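PDB 4B4H: beta-1,4-exocellulase from Thermobifida fusca, which probably hydrolyses the beta-1,4-glycosidic bonds of cellulose as a family 6 cellobiohydrolase, this chain being its catalytic domain. Local coordinates for residues A20-E25 against A30-S35; D61-A66 against L75-V80; G162-V167 against V202-E207; A208-A211 against T215-Y218; Y218-I223 against G345-V350. All blocks are in the same frame, centred on the assembly; numbering follows the deposited sequence. Where two conformers were deposited one is given.

Contact 1. Residues A20-E25 against A30-S35; sequences AKAAAE and AVANES
Ala-32 fits its methyl between those of Ala-22 and Ala-23. The contact packs a type I beta turn, Val-31 to Glu-34, against the last turns of helix 16-24, within the family 6 catalytic domain. No hydrogen bond joins the two segments, so this is apolar packing of three methyl groups.

The side chains are oriented differently. Ala-22 and Ala-32 each direct CB at the opposing segment, and the two methyls meet flank to flank, with Ala-22 CB 3.9 Å from Ala-32 CB. The CB bond of Ala-23 runs across that direction. Its CB still lies 3.7 Å from Ala-32 CB, which reaches it from one side. Seen from Ala-32 CB, the two helix methyls stand at nearly a right angle. They form a shallow notch that holds a single methyl.

The turn keeps its own shape through the hydrogen bond from Glu-34 N to Val-31 O, 3.1 Å long. Outside the two segments, Ser-19 OG on the same helix hydrogen-bonds Ala-32 O, a polar tie beside the apolar one. Phe-409 of helix 406-414 touches both Ala-22 and Val-31. The contact joins the end of helix 16-24 to the loop that leads into strand 38-40. The shortest approach is to the helix backbone, not to a methyl: Ala-32 CB lies 3.6 Å from Ala-23 N.

Contact 2. Residues D61-A66 against L75-V80; sequences DHLEEA and LTIQVV
His-62, which carries the one ring among the touching residues, meets Ile-77 through its CB, 4.0 Å from Ile-77 CD1. Neither face of the imidazole lies against 75-80. The ring leads away, and at its edge ND1 is hydrogen-bonded to Tyr-13 OH. The other flat group is the Ala-66 carbonyl. The forked end of Leu-75 lies against its oxygen, with CD2 at 3.7 Å and CD1 at 3.8 Å from Ala-66 O.

Leu-75 CD2 also meets Ala-66 CB at 3.7 Å. Leu-63 and Ile-77 cross at about a right angle, and Leu-63 CD2 touches Ile-77 CG2 at 3.9 Å. Ile-77 is extended, chi1 -177°, which carries CD1 up to the helix. Replacing Leu-75 with an alanine would probably open a gap beside the Ala-66 methyl and carbonyl.

The helix segment runs nearly antiparallel to the strand, at 162°, with the axes 9.4 Å apart. Helix 59-70 lies in the crossover connection from strand 38-40 to its parallel neighbour 75-81, a beta-alpha-beta unit. Strand 127-133 pairs with 75-81 as well, and helix 103-121 touches Leu-63 from Ile-117 and Phe-121.

Contact 3. Residues G162-V167 against V202-E207; sequences GYVNGV and VDIFYE
Val-164 and Glu-207 come together through the torsions of both side chains. Val-164 holds CG1 anti to its backbone N (chi1 171°) and CG2 anti to the carbonyl carbon, so both methyls are offered to the other helix. Glu-207 is fully extended, with chi1 and chi2 both -177°, and carries its carboxylate across to them. This is helix-helix packing at the surface of the alpha/beta fold of family 6, between helix 162-175 and helix 198-209.

The two side chains cross at about a right angle. Val-164 CG1 rests against the aliphatic part of Glu-207, 3.7 Å from CG. Both methyls then lie over one face of the carboxylate, with CG1 3.9 Å and CG2 4.0 Å from Glu-207 CD. No hydrogen bond or salt bridge joins the segments. The glutamate serves here through its carbon chain and its flat end.

An alanine in place of Val-164 would remove both methyls and would probably leave the Glu-207 chain without its support and freer to turn.

Other parts of the fold close in on the contact. Ala-211, just beyond helix 198-209, also touches Val-164. Leu-141 and Val-142 of helix 140-143 touch Ile-204. Ile-204 makes the looser second touch between the helices: its CB bond does not point at the other helix, but its end comes nearer, and CG1 lies 4.3 Å from Val-164 CG2.

Contact 4. Residues A208-A211 against T215-Y218; sequences AANA and TVDY
Ala-209 O lies 3.1 Å from Thr-215 N, yet the angle is too poor for a hydrogen bond. Thr-215 O is also close to Ala-209 O, at 3.3 Å, although both are acceptors. Ala-209 O is hydrogen-bonded instead to Ser-214 OG, in the short connection between the segments.

The polar link across the contact is a water. It donates to Asn-210 OD1 over 2.6 Å and accepts from Val-216 N over 2.9 Å. The amide of Asn-210 therefore works at both ends, because ND2 is hydrogen-bonded back to Tyr-206 O on helix 198-209. With CG beside the backbone N (chi1 -72°), this amide comes nearer to 215-218 although the CB bond is not aimed there. The Asn-210 and Val-216 side chains cross obliquely, with ND2 4.1 Å from Val-216 CG1. Ala-209 CB meets the same methyl more loosely, at 4.5 Å.

The second segment has an ST turn. Thr-215 OG1 accepts from Asp-217 N at 3.1 Å, with an N-H...O angle of 135°, at the start of the 3-10 segment 216-218. Beyond it, Asp-217 OD1 forms a salt bridge with Arg-279.

The segments are thus joined by a water and by apolar touches, with no direct hydrogen bond between them. The tight reversal from the end of helix 198-209 toward strand 221-224 relies on solvent to satisfy Val-216 N.

Contact 5. Residues Y218-I223 against G345-V350; sequences YVHGFI and GVDAYV
Ile-223 and Val-350 meet through single methyls, CD1 to CG2, at 3.9 Å. Ile-223 is stretched out, with chi1 178° and CD1 anti in turn, so it reaches Val-350 although its CB bond is not aimed there. Val-350 does direct its CB bond at the other strand, and presents CG2 from between its backbone N and carbonyl carbon. The two side chains meet at a slant.

His-220 and Asp-347 form the second touch. His-220 has chi1 -155°, which swings the end of the ring nearer to 345-350. Asp-347 OD2 stands at the ring edge, near its plane, 4.2 Å from CD2. The ionisable ends are not in contact: His-220 NE2 is 4.7 Å from Asp-347 OD2. Each group has its polar partner elsewhere. Asp-347 OD2 is hydrogen-bonded to Tyr-183 OH, while His-220 NE2 makes a weak hydrogen bond to Asp-4 O. The His-220 ring also packs edge-to-face with Tyr-181.

Asp-4 and Asp-281 are ligands of a calcium site observed for this protein. The side chains of Asp-347 and His-220 are about 5 Å from those of Asp-4 and Asp-281 respectively. No calcium is bound to this chain in the model.

The touching parts, 220-223 and 347-350, run 42° apart and do not pair directly. Strand 283-287 lies between them in the sheet, parallel to both 221-224 and 346-350, and Leu-285 touches Asp-347. Strand 180-185 pairs with 221-224 on its other edge.

The first four contacts follow one another along the chain, and contact 5 begins on the stretch where contact 4 ends, at Tyr-218. Contacts 1 and 2 lie on the early part of the chain, with centres 17 Å apart and touching through Ser-35 and Gln-78. Contacts 3 and 4 share helix 198-209. Their centres are 9 Å apart, and 36 and 37 Å from that of contact 1, across the centre of the chain. Contacts 2 and 5 reach the same mostly parallel sheet and touch where Gln-78 meets Val-350. Contacts 3 and 4 lie instead on helix 198-209, which precedes strand 221-224; all belong to one catalytic domain.

Contact 1. Residues A20-E25 against A30-S35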
# COMPACT_ATOMS: atom_id res chain seq x y z
N ALA A 20 20.33 -4.72 -6.01
CA ALA A 20 21.33 -5.78 -6.02
C ALA A 20 20.72 -7.17 -5.88
O ALA A 20 21.25 -8.14 -6.41
CB ALA A 20 22.38 -5.54 -4.93
N LYS A 21 19.58 -7.27 -5.19
CA LYS A 21 18.88 -8.55 -5.06
C LYS A 21 18.07 -8.90 -6.32
O LYS A 21 17.93 -10.07 -6.66
CB LYS A 21 17.97 -8.55 -3.84
CG LYS A 21 18.69 -8.25 -2.54
CD LYS A 21 17.70 -8.12 -1.40
CE LYS A 21 18.39 -8.43 -0.08
NZ LYS A 21 19.39 -7.40 0.30
N ALA A 22 17.55 -7.88 -6.99
CA ALA A 22 16.76 -8.04 -8.20
C ALA A 22 17.65 -8.46 -9.37
O ALA A 22 17.35 -9.44 -10.07
CB ALA A 22 16.02 -6.75 -8.53
N ALA A 23 18.76 -7.74 -9.55
CA ALA A 23 19.72 -8.02 -10.63
C ALA A 23 20.39 -9.39 -10.50
O ALA A 23 20.86 -9.94 -11.49
CB ALA A 23 20.79 -6.93 -10.71
N ALA A 24 20.42 -9.92 -9.27
CA ALA A 24 21.03 -11.23 -9.00
C ALA A 24 20.17 -12.41 -9.44
O ALA A 24 20.68 -13.51 -9.65
CB ALA A 24 21.37 -11.36 -7.53
N GLU A 25 18.87 -12.19 -9.55
CA GLU A 25 17.96 -13.23 -10.02
C GLU A 25 18.01 -13.35 -11.53
O GLU A 25 18.14 -12.34 -12.22
CB GLU A 25 16.53 -12.93 -9.58
CG GLU A 25 16.35 -12.92 -8.07
CD GLU A 25 16.35 -14.31 -7.46
OE1 GLU A 25 16.31 -15.31 -8.21
OE2 GLU A 25 16.37 -14.40 -6.22
N ALA A 30 16.39 -6.67 -15.71
CA ALA A 30 15.34 -6.00 -16.48
C ALA A 30 14.52 -5.03 -15.63
O ALA A 30 13.97 -4.05 -16.14
CB ALA A 30 14.42 -7.02 -17.13
N VAL A 31 14.44 -5.31 -14.34
CA VAL A 31 13.70 -4.45 -13.42
C VAL A 31 14.54 -3.90 -12.28
O VAL A 31 14.02 -3.18 -11.45
CB VAL A 31 12.44 -5.14 -12.85
CG1 VAL A 31 11.41 -5.36 -13.94
CG2 VAL A 31 12.80 -6.46 -12.17
N ALA A 32 15.83 -4.21 -12.26
CA ALA A 32 16.65 -3.80 -11.11
C ALA A 32 16.89 -2.29 -11.03
O ALA A 32 17.35 -1.81 -10.00
CB ALA A 32 17.96 -4.57 -11.08
N ASN A 33 16.58 -1.56 -12.10
CA ASN A 33 16.72 -0.11 -12.17
C ASN A 33 15.40 0.62 -11.89
O ASN A 33 15.28 1.81 -12.18
CB ASN A 33 17.23 0.32 -13.55
CG ASN A 33 18.60 -0.26 -13.87
OD1 ASN A 33 18.75 -1.03 -14.83
ND2 ASN A 33 19.60 0.10 -13.09
N GLU A 34 14.40 -0.09 -11.38
CA GLU A 34 13.13 0.53 -11.07
C GLU A 34 13.19 1.14 -9.68
O GLU A 34 13.97 0.67 -8.85
CB GLU A 34 11.98 -0.48 -11.18
CG GLU A 34 11.76 -0.98 -12.61
CD GLU A 34 11.64 0.14 -13.63
OE1 GLU A 34 10.83 1.06 -13.45
OE2 GLU A 34 12.39 0.09 -14.64
N SER A 35 12.42 2.20 -9.47
CA SER A 35 12.30 2.87 -8.17
C SER A 35 11.36 2.14 -7.21
O SER A 35 10.22 1.82 -7.56
CB SER A 35 11.81 4.31 -8.38
OG SER A 35 11.76 5.01 -7.15

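Contact 2. Residues D61-A66 against L75-V80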
# COMPACT_ATOMS: atom_id res chain seq x y z
N ASP A 61 21.46 7.59 5.10
CA ASP A 61 22.15 6.87 4.02
C ASP A 61 21.38 6.86 2.69
O ASP A 61 21.97 7.14 1.64
CB ASP A 61 22.46 5.42 4.42
CG ASP A 61 23.67 5.30 5.33
OD1 ASP A 61 24.61 6.13 5.23
OD2 ASP A 61 23.68 4.35 6.16
N HIS A 62 20.09 6.52 2.72
CA HIS A 62 19.28 6.54 1.49
C HIS A 62 19.10 7.93 0.94
O HIS A 62 19.04 8.12 -0.28
CB HIS A 62 17.90 5.93 1.70
CG HIS A 62 17.90 4.43 1.79
ND1 HIS A 62 18.07 3.64 0.71
CD2 HIS A 62 17.72 3.58 2.88
CE1 HIS A 62 18.00 2.34 1.09
NE2 HIS A 62 17.80 2.31 2.42
N LEU A 63 18.97 8.92 1.82
CA LEU A 63 18.76 10.29 1.36
C LEU A 63 19.99 10.89 0.68
O LEU A 63 19.87 11.57 -0.35
CB LEU A 63 18.26 11.18 2.50
CG LEU A 63 16.88 10.79 3.05
CD1 LEU A 63 16.57 11.69 4.23
CD2 LEU A 63 15.80 10.88 1.99
N GLU A 64 21.16 10.61 1.25
CA GLU A 64 22.45 10.94 0.65
C GLU A 64 22.60 10.31 -0.73
O GLU A 64 23.07 10.96 -1.66
CB GLU A 64 23.60 10.52 1.57
CG GLU A 64 23.72 11.40 2.81
CD GLU A 64 24.99 11.16 3.61
OE1 GLU A 64 25.59 10.08 3.48
OE2 GLU A 64 25.36 12.06 4.39
N GLU A 65 22.20 9.05 -0.86
CA GLU A 65 22.25 8.37 -2.15
C GLU A 65 21.29 9.03 -3.14
O GLU A 65 21.64 9.23 -4.32
CB GLU A 65 21.98 6.86 -1.99
CG GLU A 65 21.96 6.05 -3.28
CD GLU A 65 23.32 5.96 -3.99
OE1 GLU A 65 24.32 6.49 -3.47
OE2 GLU A 65 23.38 5.36 -5.09
N ALA A 66 20.09 9.39 -2.68
CA ALA A 66 19.14 10.09 -3.55
C ALA A 66 19.70 11.43 -4.09
O ALA A 66 19.51 11.77 -5.27
CB ALA A 66 17.81 10.32 -2.84
N LEU A 75 14.67 15.09 -8.05
CA LEU A 75 14.60 13.64 -7.85
C LEU A 75 13.67 13.34 -6.68
O LEU A 75 13.58 14.13 -5.74
CB LEU A 75 15.99 13.03 -7.61
CG LEU A 75 16.04 11.49 -7.48
CD1 LEU A 75 17.24 10.87 -8.17
CD2 LEU A 75 15.99 11.06 -6.01
N THR A 76 13.03 12.16 -6.74
CA THR A 76 11.95 11.78 -5.85
C THR A 76 12.23 10.41 -5.24
O THR A 76 12.45 9.42 -5.96
CB THR A 76 10.62 11.80 -6.62
OG1 THR A 76 10.43 13.13 -7.12
CG2 THR A 76 9.44 11.44 -5.73
N ILE A 77 12.26 10.39 -3.91
CA ILE A 77 12.43 9.17 -3.10
C ILE A 77 11.18 8.95 -2.26
O ILE A 77 10.66 9.89 -1.65
CB ILE A 77 13.69 9.21 -2.18
CG1 ILE A 77 13.86 7.88 -1.42
CG2 ILE A 77 13.62 10.38 -1.20
CD1 ILE A 77 15.16 7.73 -0.65
N GLN A 78 10.75 7.72 -2.20
CA GLN A 78 9.57 7.42 -1.44
C GLN A 78 9.96 6.75 -0.12
O GLN A 78 10.73 5.95 -0.11
CB GLN A 78 8.64 6.50 -2.25
CG GLN A 78 8.17 7.02 -3.58
CD GLN A 78 7.62 5.92 -4.43
OE1 GLN A 78 8.29 5.34 -5.19
NE2 GLN A 78 6.38 5.67 -4.27
N VAL A 79 9.42 7.23 0.96
CA VAL A 79 9.72 6.71 2.29
C VAL A 79 8.41 6.27 2.93
O VAL A 79 7.47 7.05 3.02
CB VAL A 79 10.39 7.81 3.17
CG1 VAL A 79 10.48 7.35 4.62
CG2 VAL A 79 11.79 8.18 2.68
N VAL A 80 8.34 5.02 3.41
CA VAL A 80 7.10 4.54 4.04
C VAL A 80 7.21 4.70 5.54
O VAL A 80 8.16 4.21 6.14
CB VAL A 80 6.81 3.05 3.71
CG1 VAL A 80 5.38 2.73 4.10
CG2 VAL A 80 6.99 2.78 2.22

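Contact 3. Residues G162-V167 against V202-E207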
# COMPACT_ATOMS: atom_id res chain seq x y z
N GLY A 162 -5.41 6.42 19.08
CA GLY A 162 -3.96 6.21 18.86
C GLY A 162 -3.61 6.33 17.39
O GLY A 162 -2.62 6.97 17.06
N TYR A 163 -4.39 5.67 16.53
CA TYR A 163 -4.24 5.82 15.08
C TYR A 163 -4.51 7.24 14.59
O TYR A 163 -3.70 7.81 13.88
CB TYR A 163 -5.18 4.87 14.34
CG TYR A 163 -4.76 3.42 14.24
CD1 TYR A 163 -3.76 2.88 15.06
CD2 TYR A 163 -5.41 2.59 13.35
CE1 TYR A 163 -3.41 1.53 14.95
CE2 TYR A 163 -5.07 1.25 13.23
CZ TYR A 163 -4.07 0.73 14.04
OH TYR A 163 -3.74 -0.60 13.92
N VAL A 164 -5.64 7.81 14.99
CA VAL A 164 -6.03 9.14 14.52
C VAL A 164 -4.97 10.17 14.93
O VAL A 164 -4.48 10.96 14.11
CB VAL A 164 -7.46 9.53 15.00
CG1 VAL A 164 -7.78 10.98 14.69
CG2 VAL A 164 -8.50 8.61 14.40
N ASN A 165 -4.61 10.17 16.21
CA ASN A 165 -3.65 11.14 16.74
C ASN A 165 -2.21 10.88 16.28
O ASN A 165 -1.46 11.83 16.08
CB ASN A 165 -3.70 11.18 18.27
CG ASN A 165 -4.96 11.86 18.78
OD1 ASN A 165 -5.56 12.68 18.10
ND2 ASN A 165 -5.34 11.52 20.01
N GLY A 166 -1.84 9.60 16.15
CA GLY A 166 -0.52 9.23 15.62
C GLY A 166 -0.36 9.77 14.21
O GLY A 166 0.59 10.50 13.94
N VAL A 167 -1.30 9.41 13.34
CA VAL A 167 -1.32 9.88 11.95
C VAL A 167 -1.29 11.41 11.87
O VAL A 167 -0.51 11.97 11.08
CB VAL A 167 -2.52 9.30 11.18
CG1 VAL A 167 -2.71 10.04 9.86
CG2 VAL A 167 -2.34 7.81 10.95
N VAL A 202 -13.73 8.19 4.41
CA VAL A 202 -13.47 9.59 4.07
C VAL A 202 -13.50 10.46 5.33
O VAL A 202 -12.62 11.31 5.54
CB VAL A 202 -14.45 10.12 3.00
CG1 VAL A 202 -14.35 11.63 2.86
CG2 VAL A 202 -14.22 9.41 1.67
N ASP A 203 -14.50 10.21 6.17
CA ASP A 203 -14.67 10.96 7.41
C ASP A 203 -13.47 10.79 8.34
O ASP A 203 -12.98 11.78 8.89
CB ASP A 203 -15.95 10.54 8.13
CG ASP A 203 -17.20 11.00 7.41
OD1 ASP A 203 -17.10 11.90 6.54
OD2 ASP A 203 -18.30 10.48 7.71
N ILE A 204 -13.00 9.54 8.47
CA ILE A 204 -11.85 9.23 9.32
C ILE A 204 -10.53 9.79 8.78
O ILE A 204 -9.69 10.22 9.56
CB ILE A 204 -11.74 7.72 9.68
CG1 ILE A 204 -10.91 7.57 10.96
CG2 ILE A 204 -11.16 6.88 8.55
CD1 ILE A 204 -11.02 6.23 11.65
N PHE A 205 -10.36 9.81 7.46
CA PHE A 205 -9.18 10.46 6.88
C PHE A 205 -9.13 11.93 7.28
O PHE A 205 -8.07 12.46 7.63
CB PHE A 205 -9.18 10.33 5.35
CG PHE A 205 -9.08 8.91 4.85
CD1 PHE A 205 -8.42 7.93 5.59
CD2 PHE A 205 -9.60 8.57 3.61
CE1 PHE A 205 -8.33 6.63 5.12
CE2 PHE A 205 -9.51 7.27 3.12
CZ PHE A 205 -8.87 6.30 3.88
N TYR A 206 -10.30 12.56 7.26
CA TYR A 206 -10.45 13.98 7.55
C TYR A 206 -10.20 14.23 9.03
O TYR A 206 -9.49 15.16 9.39
CB TYR A 206 -11.84 14.47 7.14
CG TYR A 206 -12.02 15.98 7.25
CD1 TYR A 206 -11.61 16.84 6.22
CD2 TYR A 206 -12.60 16.54 8.38
CE1 TYR A 206 -11.76 18.22 6.33
CE2 TYR A 206 -12.76 17.92 8.50
CZ TYR A 206 -12.34 18.74 7.47
OH TYR A 206 -12.51 20.10 7.60
N GLU A 207 -10.75 13.37 9.88
CA GLU A 207 -10.49 13.42 11.32
C GLU A 207 -8.98 13.41 11.59
O GLU A 207 -8.49 14.29 12.30
CB GLU A 207 -11.19 12.26 12.04
CG GLU A 207 -11.04 12.26 13.56
CD GLU A 207 -11.70 11.06 14.24
OE1 GLU A 207 -12.18 10.15 13.53
OE2 GLU A 207 -11.73 11.01 15.49

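Contact 4. Residues A208-A211 against T215-Y218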
# COMPACT_ATOMS: atom_id res chain seq x y z
N ALA A 208 -8.27 12.46 10.98
CA ALA A 208 -6.81 12.29 11.19
C ALA A 208 -6.02 13.52 10.74
O ALA A 208 -5.12 13.99 11.43
CB ALA A 208 -6.29 11.05 10.46
N ALA A 209 -6.37 14.02 9.56
CA ALA A 209 -5.74 15.20 8.99
C ALA A 209 -5.90 16.46 9.83
O ALA A 209 -5.12 17.40 9.70
CB ALA A 209 -6.29 15.44 7.60
N ASN A 210 -6.94 16.50 10.66
CA ASN A 210 -7.15 17.63 11.55
C ASN A 210 -6.75 17.36 13.00
O ASN A 210 -6.90 18.24 13.85
CB ASN A 210 -8.60 18.08 11.47
CG ASN A 210 -8.90 18.77 10.17
OD1 ASN A 210 -8.67 19.97 10.03
ND2 ASN A 210 -9.37 18.01 9.18
N ALA A 211 -6.23 16.16 13.26
CA ALA A 211 -5.81 15.76 14.61
C ALA A 211 -4.38 16.22 14.95
O ALA A 211 -3.58 16.45 14.05
CB ALA A 211 -5.91 14.24 14.76
N THR A 215 -3.57 20.06 9.67
CA THR A 215 -4.68 20.54 8.85
C THR A 215 -4.61 19.78 7.53
O THR A 215 -3.61 19.10 7.27
CB THR A 215 -4.64 22.06 8.54
OG1 THR A 215 -3.61 22.34 7.59
CG2 THR A 215 -4.44 22.90 9.80
N VAL A 216 -5.65 19.89 6.71
CA VAL A 216 -5.64 19.31 5.35
C VAL A 216 -4.49 19.83 4.51
O VAL A 216 -4.06 19.18 3.56
CB VAL A 216 -7.00 19.49 4.61
CG1 VAL A 216 -8.14 18.85 5.41
CG2 VAL A 216 -7.28 20.97 4.31
N ASP A 217 -3.97 21.00 4.86
CA ASP A 217 -2.82 21.60 4.17
C ASP A 217 -1.50 20.82 4.36
O ASP A 217 -0.50 21.14 3.71
CB ASP A 217 -2.69 23.06 4.60
CG ASP A 217 -3.80 23.95 4.00
OD1 ASP A 217 -3.99 23.92 2.77
OD2 ASP A 217 -4.49 24.68 4.74
N TYR A 218 -1.51 19.81 5.23
CA TYR A 218 -0.36 18.90 5.36
C TYR A 218 -0.55 17.57 4.60
O TYR A 218 0.30 16.68 4.67
CB TYR A 218 -0.04 18.62 6.83
CG TYR A 218 0.29 19.87 7.62
CD1 TYR A 218 1.23 20.79 7.16
CD2 TYR A 218 -0.36 20.13 8.81
CE1 TYR A 218 1.52 21.93 7.89
CE2 TYR A 218 -0.09 21.26 9.55
CZ TYR A 218 0.85 22.16 9.08
OH TYR A 218 1.10 23.29 9.82
O HOH W 1 -7.99 21.25 7.83

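Contact 5. Residues Y218-I223 against G345-V350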
# COMPACT_ATOMS: atom_id res chain seq x y z
N TYR A 218 -1.51 19.81 5.23
CA TYR A 218 -0.36 18.90 5.36
C TYR A 218 -0.55 17.57 4.60
O TYR A 218 0.30 16.68 4.67
CB TYR A 218 -0.04 18.62 6.83
CG TYR A 218 0.29 19.87 7.62
CD1 TYR A 218 1.23 20.79 7.16
CD2 TYR A 218 -0.36 20.13 8.81
CE1 TYR A 218 1.52 21.93 7.89
CE2 TYR A 218 -0.09 21.26 9.55
CZ TYR A 218 0.85 22.16 9.08
OH TYR A 218 1.10 23.29 9.82
N VAL A 219 -1.66 17.44 3.89
CA VAL A 219 -1.91 16.25 3.08
C VAL A 219 -1.82 16.60 1.61
O VAL A 219 -2.59 17.43 1.11
CB VAL A 219 -3.28 15.61 3.39
CG1 VAL A 219 -3.47 14.33 2.58
CG2 VAL A 219 -3.36 15.28 4.88
N HIS A 220 -0.88 15.95 0.92
CA HIS A 220 -0.66 16.23 -0.49
C HIS A 220 -1.48 15.31 -1.34
O HIS A 220 -1.74 15.61 -2.52
CB HIS A 220 0.82 16.10 -0.84
CG HIS A 220 1.21 16.92 -2.04
ND1 HIS A 220 1.42 18.25 -1.98
CD2 HIS A 220 1.38 16.56 -3.37
CE1 HIS A 220 1.72 18.71 -3.20
NE2 HIS A 220 1.70 17.68 -4.05
N GLY A 221 -1.89 14.18 -0.76
CA GLY A 221 -2.68 13.21 -1.48
C GLY A 221 -2.89 11.94 -0.72
O GLY A 221 -2.70 11.90 0.50
N PHE A 222 -3.30 10.92 -1.46
CA PHE A 222 -3.61 9.61 -0.92
C PHE A 222 -3.00 8.52 -1.80
O PHE A 222 -2.82 8.71 -2.98
CB PHE A 222 -5.13 9.45 -0.79
CG PHE A 222 -5.76 10.40 0.20
CD1 PHE A 222 -6.06 11.72 -0.15
CD2 PHE A 222 -6.02 9.99 1.50
CE1 PHE A 222 -6.62 12.60 0.77
CE2 PHE A 222 -6.58 10.86 2.42
CZ PHE A 222 -6.87 12.16 2.06
N ILE A 223 -2.68 7.40 -1.19
CA ILE A 223 -2.19 6.23 -1.92
C ILE A 223 -3.05 5.00 -1.66
O ILE A 223 -3.29 4.63 -0.49
CB ILE A 223 -0.69 5.94 -1.63
CG1 ILE A 223 -0.22 4.69 -2.37
CG2 ILE A 223 -0.45 5.74 -0.13
CD1 ILE A 223 1.28 4.48 -2.34
N GLY A 345 -6.41 12.75 -12.06
CA GLY A 345 -6.34 12.77 -10.59
C GLY A 345 -5.28 11.92 -9.91
O GLY A 345 -5.17 11.97 -8.69
N VAL A 346 -4.53 11.15 -10.70
CA VAL A 346 -3.44 10.31 -10.21
C VAL A 346 -2.09 10.99 -10.48
O VAL A 346 -1.75 11.29 -11.62
CB VAL A 346 -3.50 8.90 -10.85
CG1 VAL A 346 -2.33 8.03 -10.42
CG2 VAL A 346 -4.83 8.23 -10.57
N ASP A 347 -1.34 11.31 -9.42
CA ASP A 347 0.01 11.86 -9.53
C ASP A 347 1.00 10.88 -10.15
O ASP A 347 1.94 11.28 -10.83
CB ASP A 347 0.57 12.30 -8.15
CG ASP A 347 -0.03 13.60 -7.64
OD1 ASP A 347 -0.67 14.34 -8.40
OD2 ASP A 347 0.14 13.89 -6.43
N ALA A 348 0.80 9.58 -9.89
CA ALA A 348 1.69 8.54 -10.36
C ALA A 348 1.20 7.15 -10.01
O ALA A 348 0.45 6.96 -9.03
CB ALA A 348 3.07 8.74 -9.78
N TYR A 349 1.62 6.21 -10.83
CA TYR A 349 1.72 4.83 -10.38
C TYR A 349 3.11 4.64 -9.80
O TYR A 349 4.09 5.07 -10.39
CB TYR A 349 1.46 3.84 -11.52
CG TYR A 349 0.09 3.93 -12.17
CD1 TYR A 349 -1.03 4.43 -11.48
CD2 TYR A 349 -0.10 3.47 -13.48
CE1 TYR A 349 -2.28 4.49 -12.10
CE2 TYR A 349 -1.34 3.51 -14.09
CZ TYR A 349 -2.42 4.03 -13.41
OH TYR A 349 -3.64 4.06 -14.06
N VAL A 350 3.18 4.02 -8.62
CA VAL A 350 4.43 3.86 -7.89
C VAL A 350 4.69 2.40 -7.51
O VAL A 350 3.78 1.61 -7.55
CB VAL A 350 4.46 4.79 -6.65
CG1 VAL A 350 4.49 6.25 -7.09
CG2 VAL A 350 3.25 4.58 -5.73